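Local coordinates for 2-nitrobenzoate nitroreductase (Pseudomonas fluorescens, PDB 4Z85), which reduces the nitro group of 2-nitrobenzoate, probably using FMN as its cofactor, and belongs to the flavoredoxin family, at residues V129-D134 and A162-E167; I146-F149 and R153-V156. One frame throughout, in Å; residues are numbered along the deposited sequence.

Contact 1 (V129-D134 and A162-E167)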
ATOM      1  N   VAL A 129      21.428 -10.955  -4.038  1.00 32.39           N
ATOM      2  CA  VAL A 129      20.310 -11.607  -3.361  1.00 30.88           C
ATOM      3  C   VAL A 129      19.417 -12.279  -4.394  1.00 26.54           C
ATOM      4  O   VAL A 129      19.059 -11.672  -5.395  1.00 30.79           O
ATOM      5  CB  VAL A 129      19.487 -10.600  -2.521  1.00 28.25           C
ATOM      6  CG1 VAL A 129      18.338 -11.306  -1.799  1.00 27.59           C
ATOM      7  CG2 VAL A 129      20.380  -9.896  -1.523  1.00 30.16           C
ATOM      8  N   PRO A 130      19.076 -13.554  -4.165  1.00 29.70           N
ATOM      9  CA  PRO A 130      18.243 -14.313  -5.093  1.00 30.84           C
ATOM     10  C   PRO A 130      16.755 -14.031  -4.896  1.00 26.50           C
ATOM     11  O   PRO A 130      16.357 -13.577  -3.822  1.00 27.29           O
ATOM     12  CB  PRO A 130      18.557 -15.760  -4.724  1.00 29.24           C
ATOM     13  CG  PRO A 130      18.798 -15.697  -3.268  1.00 29.91           C
ATOM     14  CD  PRO A 130      19.508 -14.382  -3.025  1.00 28.23           C
ATOM     15  N   ARG A 131      15.974 -14.305  -5.930  1.00 29.32           N
ATOM     16  CA  ARG A 131      14.526 -14.243  -5.859  1.00 24.74           C
ATOM     17  C   ARG A 131      13.976 -15.626  -5.558  1.00 34.19           C
ATOM     18  O   ARG A 131      14.691 -16.626  -5.664  1.00 30.79           O
ATOM     19  CB  ARG A 131      13.946 -13.733  -7.166  1.00 24.07           C
ATOM     20  CG  ARG A 131      14.078 -14.730  -8.304  1.00 28.14           C
ATOM     21  CD  ARG A 131      13.323 -14.263  -9.515  1.00 28.74           C
ATOM     22  NE  ARG A 131      13.555 -15.097 -10.697  1.00 34.06           N
ATOM     23  CZ  ARG A 131      12.924 -16.241 -10.948  1.00 34.71           C
ATOM     24  NH1 ARG A 131      12.031 -16.718 -10.089  1.00 30.42           N
ATOM     25  NH2 ARG A 131      13.193 -16.915 -12.060  1.00 35.03           N
ATOM     26  N   ILE A 132      12.701 -15.677  -5.189  1.00 26.06           N
ATOM     27  CA  ILE A 132      12.002 -16.941  -4.994  1.00 27.38           C
ATOM     28  C   ILE A 132      11.661 -17.527  -6.353  1.00 28.75           C
ATOM     29  O   ILE A 132      11.148 -16.824  -7.222  1.00 27.15           O
ATOM     30  CB  ILE A 132      10.739 -16.733  -4.143  1.00 27.62           C
ATOM     31  CG1 ILE A 132      11.147 -16.494  -2.685  1.00 24.90           C
ATOM     32  CG2 ILE A 132       9.782 -17.919  -4.276  1.00 25.97           C
ATOM     33  CD1 ILE A 132      10.040 -15.949  -1.825  1.00 29.27           C
ATOM     34  N   THR A 133      11.977 -18.807  -6.557  1.00 28.76           N
ATOM     35  CA  THR A 133      11.832 -19.400  -7.881  1.00 28.43           C
ATOM     36  C   THR A 133      10.394 -19.294  -8.390  1.00 26.12           C
ATOM     37  O   THR A 133      10.165 -18.966  -9.550  1.00 30.17           O
ATOM     38  CB  THR A 133      12.292 -20.886  -7.887  1.00 32.58           C
ATOM     39  OG1 THR A 133      13.658 -20.959  -7.470  1.00 33.07           O
ATOM     40  CG2 THR A 133      12.185 -21.479  -9.281  1.00 31.65           C
ATOM     41  N   ASP A 134       9.423 -19.516  -7.510  1.00 28.25           N
ATOM     42  CA  ASP A 134       8.030 -19.544  -7.943  1.00 27.91           C
ATOM     43  C   ASP A 134       7.341 -18.159  -7.989  1.00 31.78           C
ATOM     44  O   ASP A 134       6.141 -18.083  -8.259  1.00 29.02           O
ATOM     45  CB  ASP A 134       7.215 -20.470  -7.032  1.00 29.42           C
ATOM     46  CG  ASP A 134       7.387 -21.942  -7.363  1.00 35.05           C
ATOM     47  OD1 ASP A 134       7.954 -22.263  -8.430  1.00 37.13           O
ATOM     48  OD2 ASP A 134       6.935 -22.774  -6.548  1.00 33.37           O
ATOM     49  N   ALA A 162      16.013  -3.501 -11.167  1.00 24.83           N
ATOM     50  CA  ALA A 162      15.492  -4.298 -12.286  1.00 24.85           C
ATOM     51  C   ALA A 162      14.289  -5.122 -11.875  1.00 26.24           C
ATOM     52  O   ALA A 162      14.036  -5.280 -10.696  1.00 23.80           O
ATOM     53  CB  ALA A 162      16.585  -5.217 -12.866  1.00 26.43           C
ATOM     54  N   MET A 163      13.543  -5.642 -12.846  1.00 24.14           N
ATOM     55  CA  MET A 163      12.405  -6.509 -12.540  1.00 24.88           C
ATOM     56  C   MET A 163      12.461  -7.855 -13.260  1.00 28.39           C
ATOM     57  O   MET A 163      12.826  -7.927 -14.434  1.00 29.39           O
ATOM     58  CB  MET A 163      11.095  -5.813 -12.899  1.00 24.77           C
ATOM     59  CG  MET A 163      10.819  -4.506 -12.159  1.00 25.26           C
ATOM     60  SD  MET A 163       9.153  -3.915 -12.535  1.00 23.75           S
ATOM     61  CE  MET A 163       9.122  -2.310 -11.710  1.00 21.80           C
ATOM     62  N   TYR A 164      12.092  -8.911 -12.542  1.00 24.28           N
ATOM     63  CA  TYR A 164      11.834 -10.226 -13.121  1.00 26.17           C
ATOM     64  C   TYR A 164      10.333 -10.455 -13.281  1.00 28.42           C
ATOM     65  O   TYR A 164       9.565 -10.202 -12.356  1.00 26.14           O
ATOM     66  CB  TYR A 164      12.418 -11.333 -12.251  1.00 27.04           C
ATOM     67  CG  TYR A 164      11.779 -12.676 -12.518  1.00 31.69           C
ATOM     68  CD1 TYR A 164      12.161 -13.440 -13.616  1.00 34.48           C
ATOM     69  CD2 TYR A 164      10.778 -13.173 -11.691  1.00 29.62           C
ATOM     70  CE1 TYR A 164      11.577 -14.659 -13.873  1.00 29.52           C
ATOM     71  CE2 TYR A 164      10.182 -14.395 -11.945  1.00 29.51           C
ATOM     72  CZ  TYR A 164      10.590 -15.133 -13.037  1.00 31.74           C
ATOM     73  OH  TYR A 164      10.008 -16.349 -13.290  1.00 30.90           O
ATOM     74  N   PHE A 165       9.921 -10.950 -14.445  1.00 27.45           N
ATOM     75  CA  PHE A 165       8.535 -11.377 -14.669  1.00 28.13           C
ATOM     76  C   PHE A 165       8.498 -12.808 -15.202  1.00 32.78           C
ATOM     77  O   PHE A 165       9.310 -13.153 -16.061  1.00 31.65           O
ATOM     78  CB  PHE A 165       7.819 -10.493 -15.691  1.00 29.12           C
ATOM     79  CG  PHE A 165       7.902  -9.025 -15.420  1.00 29.45           C
ATOM     80  CD1 PHE A 165       9.004  -8.294 -15.830  1.00 29.71           C
ATOM     81  CD2 PHE A 165       6.845  -8.359 -14.811  1.00 30.20           C
ATOM     82  CE1 PHE A 165       9.072  -6.931 -15.600  1.00 32.86           C
ATOM     83  CE2 PHE A 165       6.910  -6.994 -14.585  1.00 29.66           C
ATOM     84  CZ  PHE A 165       8.018  -6.282 -14.979  1.00 29.25           C
ATOM     85  N   ARG A 166       7.561 -13.630 -14.721  1.00 29.56           N
ATOM     86  CA  ARG A 166       7.206 -14.851 -15.449  1.00 29.46           C
ATOM     87  C   ARG A 166       6.818 -14.415 -16.858  1.00 32.79           C
ATOM     88  O   ARG A 166       6.150 -13.403 -17.032  1.00 30.52           O
ATOM     89  CB  ARG A 166       6.062 -15.612 -14.769  1.00 29.46           C
ATOM     90  CG  ARG A 166       6.423 -16.205 -13.412  1.00 30.88           C
ATOM     91  CD  ARG A 166       5.253 -16.977 -12.811  1.00 32.65           C
ATOM     92  NE  ARG A 166       4.932 -18.159 -13.606  1.00 43.92           N
ATOM     93  CZ  ARG A 166       5.491 -19.353 -13.430  1.00 43.59           C
ATOM     94  NH1 ARG A 166       6.404 -19.526 -12.480  1.00 38.19           N
ATOM     95  NH2 ARG A 166       5.140 -20.377 -14.204  1.00 45.58           N
ATOM     96  N   GLU A 167       7.254 -15.155 -17.875  1.00 35.25           N
ATOM     97  CA  GLU A 167       7.096 -14.676 -19.248  1.00 32.92           C
ATOM     98  C   GLU A 167       5.647 -14.380 -19.614  1.00 30.97           C
ATOM     99  O   GLU A 167       5.369 -13.431 -20.342  1.00 32.09           O
ATOM    100  CB  GLU A 167       7.685 -15.682 -20.238  1.00 40.45           C
ATOM    101  CG  GLU A 167       8.707 -15.066 -21.164  1.00 47.26           C
ATOM    102  CD  GLU A 167       9.405 -16.096 -22.023  1.00 58.53           C
ATOM    103  OE1 GLU A 167       8.704 -16.961 -22.597  1.00 54.09           O
ATOM    104  OE2 GLU A 167      10.652 -16.042 -22.117  1.00 61.68           O
TER
HETATM  105  O   HOH W   1       8.609 -17.543 -11.277  1.00 31.11           O
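R131 lays its guanidinium flat over the ring of Y164, with the two planes only 6° apart. The stack ties the short strand 131-132, which pairs with strand 121-122, to strand 153-165 of the antiparallel barrel. The side chain leaves CB with CG between the backbone N and the carbonyl carbon (chi1 70°), then runs extended from CG to NE. CD is the first atom to touch the ring, a CH-pi contact 3.9 Å from the ring centroid of Y164. NE follows, over the middle of the ring, with Y164 CG and CD2 its nearest atoms. R131 CZ stands over the face, 3.4 Å from the Y164 centroid, which makes this a stacked cation-pi pair. NH2 reaches Y164 CZ at 3.3 Å. NH1 turns back to its own segment, where R131 NH1 donates to T133 O at 3.0 Å, in the guanidinium plane, and more weakly to I132 O. These bonds help to fix the rotation of the group. One water accepts from Y164 OH at 2.7 Å and from R166 NH1, and donates to T133 O. Without the ring, as with an alanine at Y164, the R131 guanidinium would probably lose its stacking partner and the water one of its donors. R166 has its salt bridge with E168. R131 also packs on V88 and N90 of strand 86-90 and on A138 of strand 137-150. In strand 153-165, A162 to Y164 pair antiparallel with a strand of the second subunit.

Contact 2 (I146-F149 and R153-V156)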
ATOM      1  N   ILE A 146      17.461   4.172   4.953  1.00 22.95           N
ATOM      2  CA  ILE A 146      16.600   3.737   6.053  1.00 22.99           C
ATOM      3  C   ILE A 146      16.285   4.946   6.910  1.00 23.79           C
ATOM      4  O   ILE A 146      17.182   5.706   7.276  1.00 26.37           O
ATOM      5  CB  ILE A 146      17.246   2.634   6.892  1.00 25.39           C
ATOM      6  CG1 ILE A 146      17.421   1.380   6.034  1.00 29.20           C
ATOM      7  CG2 ILE A 146      16.381   2.303   8.108  1.00 28.44           C
ATOM      8  CD1 ILE A 146      18.096   0.276   6.732  1.00 33.71           C
ATOM      9  N   ILE A 147      15.008   5.166   7.183  1.00 21.62           N
ATOM     10  CA  ILE A 147      14.619   6.179   8.149  1.00 23.28           C
ATOM     11  C   ILE A 147      14.128   5.452   9.389  1.00 28.78           C
ATOM     12  O   ILE A 147      13.161   4.724   9.316  1.00 23.31           O
ATOM     13  CB  ILE A 147      13.510   7.113   7.624  1.00 26.92           C
ATOM     14  CG1 ILE A 147      14.026   7.971   6.462  1.00 25.95           C
ATOM     15  CG2 ILE A 147      13.006   8.009   8.740  1.00 30.67           C
ATOM     16  CD1 ILE A 147      12.994   8.898   5.885  1.00 28.78           C
ATOM     17  N   ASP A 148      14.792   5.623  10.523  1.00 27.09           N
ATOM     18  CA  ASP A 148      14.284   4.990  11.739  1.00 27.02           C
ATOM     19  C   ASP A 148      12.993   5.668  12.170  1.00 27.84           C
ATOM     20  O   ASP A 148      12.919   6.882  12.281  1.00 30.33           O
ATOM     21  CB  ASP A 148      15.324   5.040  12.862  1.00 29.08           C
ATOM     22  CG  ASP A 148      16.534   4.183  12.565  1.00 37.56           C
ATOM     23  OD1 ASP A 148      16.377   3.112  11.925  1.00 37.17           O
ATOM     24  OD2 ASP A 148      17.645   4.586  12.962  1.00 44.51           O
ATOM     25  N   PHE A 149      11.971   4.850  12.374  1.00 26.06           N
ATOM     26  CA  PHE A 149      10.664   5.270  12.843  1.00 28.06           C
ATOM     27  C   PHE A 149      10.777   5.476  14.353  1.00 29.99           C
ATOM     28  O   PHE A 149      10.497   6.547  14.891  1.00 31.64           O
ATOM     29  CB  PHE A 149       9.643   4.179  12.476  1.00 29.13           C
ATOM     30  CG  PHE A 149       8.213   4.543  12.702  1.00 32.83           C
ATOM     31  CD1 PHE A 149       7.609   4.294  13.928  1.00 33.36           C
ATOM     32  CD2 PHE A 149       7.442   5.062  11.673  1.00 29.40           C
ATOM     33  CE1 PHE A 149       6.278   4.596  14.135  1.00 29.94           C
ATOM     34  CE2 PHE A 149       6.106   5.362  11.872  1.00 27.92           C
ATOM     35  CZ  PHE A 149       5.521   5.137  13.112  1.00 30.01           C
ATOM     36  N   ARG A 153      11.280   0.138  15.101  1.00 34.51           N
ATOM     37  CA  ARG A 153      10.676   0.111  13.764  1.00 29.17           C
ATOM     38  C   ARG A 153      11.426   1.028  12.810  1.00 24.79           C
ATOM     39  O   ARG A 153      11.849   2.104  13.205  1.00 25.97           O
ATOM     40  CB  ARG A 153       9.218   0.537  13.848  1.00 29.58           C
ATOM     41  CG  ARG A 153       8.382   0.250  12.617  1.00 29.17           C
ATOM     42  CD  ARG A 153       6.924   0.294  13.031  1.00 30.11           C
ATOM     43  NE  ARG A 153       6.002  -0.000  11.948  1.00 31.33           N
ATOM     44  CZ  ARG A 153       5.781  -1.213  11.459  1.00 28.94           C
ATOM     45  NH1 ARG A 153       6.428  -2.270  11.946  1.00 36.34           N
ATOM     46  NH2 ARG A 153       4.911  -1.371  10.477  1.00 29.18           N
ATOM     47  N   SER A 154      11.583   0.602  11.559  1.00 23.51           N
ATOM     48  CA  SER A 154      12.312   1.396  10.577  1.00 23.70           C
ATOM     49  C   SER A 154      11.581   1.394   9.251  1.00 25.06           C
ATOM     50  O   SER A 154      10.953   0.411   8.888  1.00 23.45           O
ATOM     51  CB  SER A 154      13.724   0.861  10.391  1.00 27.19           C
ATOM     52  OG  SER A 154      14.478   1.075  11.570  1.00 32.97           O
ATOM     53  N   MET A 155      11.653   2.507   8.542  1.00 20.49           N
ATOM     54  CA  MET A 155      11.131   2.582   7.185  1.00 18.95           C
ATOM     55  C   MET A 155      12.271   2.378   6.192  1.00 20.76           C
ATOM     56  O   MET A 155      13.210   3.176   6.132  1.00 23.38           O
ATOM     57  CB  MET A 155      10.437   3.918   6.960  1.00 20.05           C
ATOM     58  CG  MET A 155       9.120   4.036   7.738  1.00 20.69           C
ATOM     59  SD  MET A 155       8.339   5.645   7.611  1.00 25.78           S
ATOM     60  CE  MET A 155       9.536   6.630   8.516  1.00 27.97           C
ATOM     61  N   VAL A 156      12.188   1.291   5.439  1.00 16.79           N
ATOM     62  CA  VAL A 156      13.194   0.952   4.450  1.00 18.47           C
ATOM     63  C   VAL A 156      12.756   1.514   3.107  1.00 17.37           C
ATOM     64  O   VAL A 156      11.700   1.150   2.611  1.00 16.96           O
ATOM     65  CB  VAL A 156      13.382  -0.561   4.325  1.00 20.97           C
ATOM     66  CG1 VAL A 156      14.407  -0.881   3.213  1.00 19.94           C
ATOM     67  CG2 VAL A 156      13.796  -1.158   5.675  1.00 24.24           C
TER
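A trans chi1 in F149 (-171°) and a like one in R153 send the two side chains the same way, side by side. R153 CD lies over one face of the F149 ring. M155 bends at its last torsion (chi3 -68°), which brings CE to the edge of the same ring, 4.1 Å from F149 CD2. This is a beta hairpin, made by the end of strand 137-150 and the start of strand 153-165 in the antiparallel barrel of the flavin reductase-like domain. I147 and M155 form a hydrogen-bonded pair. I147 N donates to M155 O at 2.9 Å, and M155 N to I147 O at 2.8 Å. F149 N donates to R153 O at 2.9 Å, with a more bent N-H...O angle of 137°. On the sheet face of I147 and M155, M155 CE meets I147 CG2 at 3.7 Å, so the methyl touches both I147 and F149. The other face carries I146, D148, S154 and V156, and L78 of helix 77-84 packs on I146, S154 and V156. R153 has its polar partners outside the hairpin: a salt bridge to D62, and M50 O of the second subunit, which accepts from NE. S154 OG also bonds to H63 NE2. Within the hairpin, the same S154 OG lies 2.8 Å from D148 OD1, joining two side chains of a non-hydrogen-bonded pair.

Overall arrangement
Contact 1 and contact 2 lie at different places along strand 153-165. Their centres are 25 Å apart, and their nearest atoms are about 12 Å apart, so they do not touch. Along the chain the order is 129-134, 146-149, 153-156 and 162-167, so both segments of contact 2 fall between the two segments of contact 1. Strand 137-150 follows strand 131-132 and pairs with strand 153-165 in the barrel. Contact 2 is thus set near the turn of this hairpin, and contact 1 near its open end, where the segment preceding the hairpin packs beside it. Both contacts touch the second subunit, so the hairpin takes part in the dimer interface at both ends.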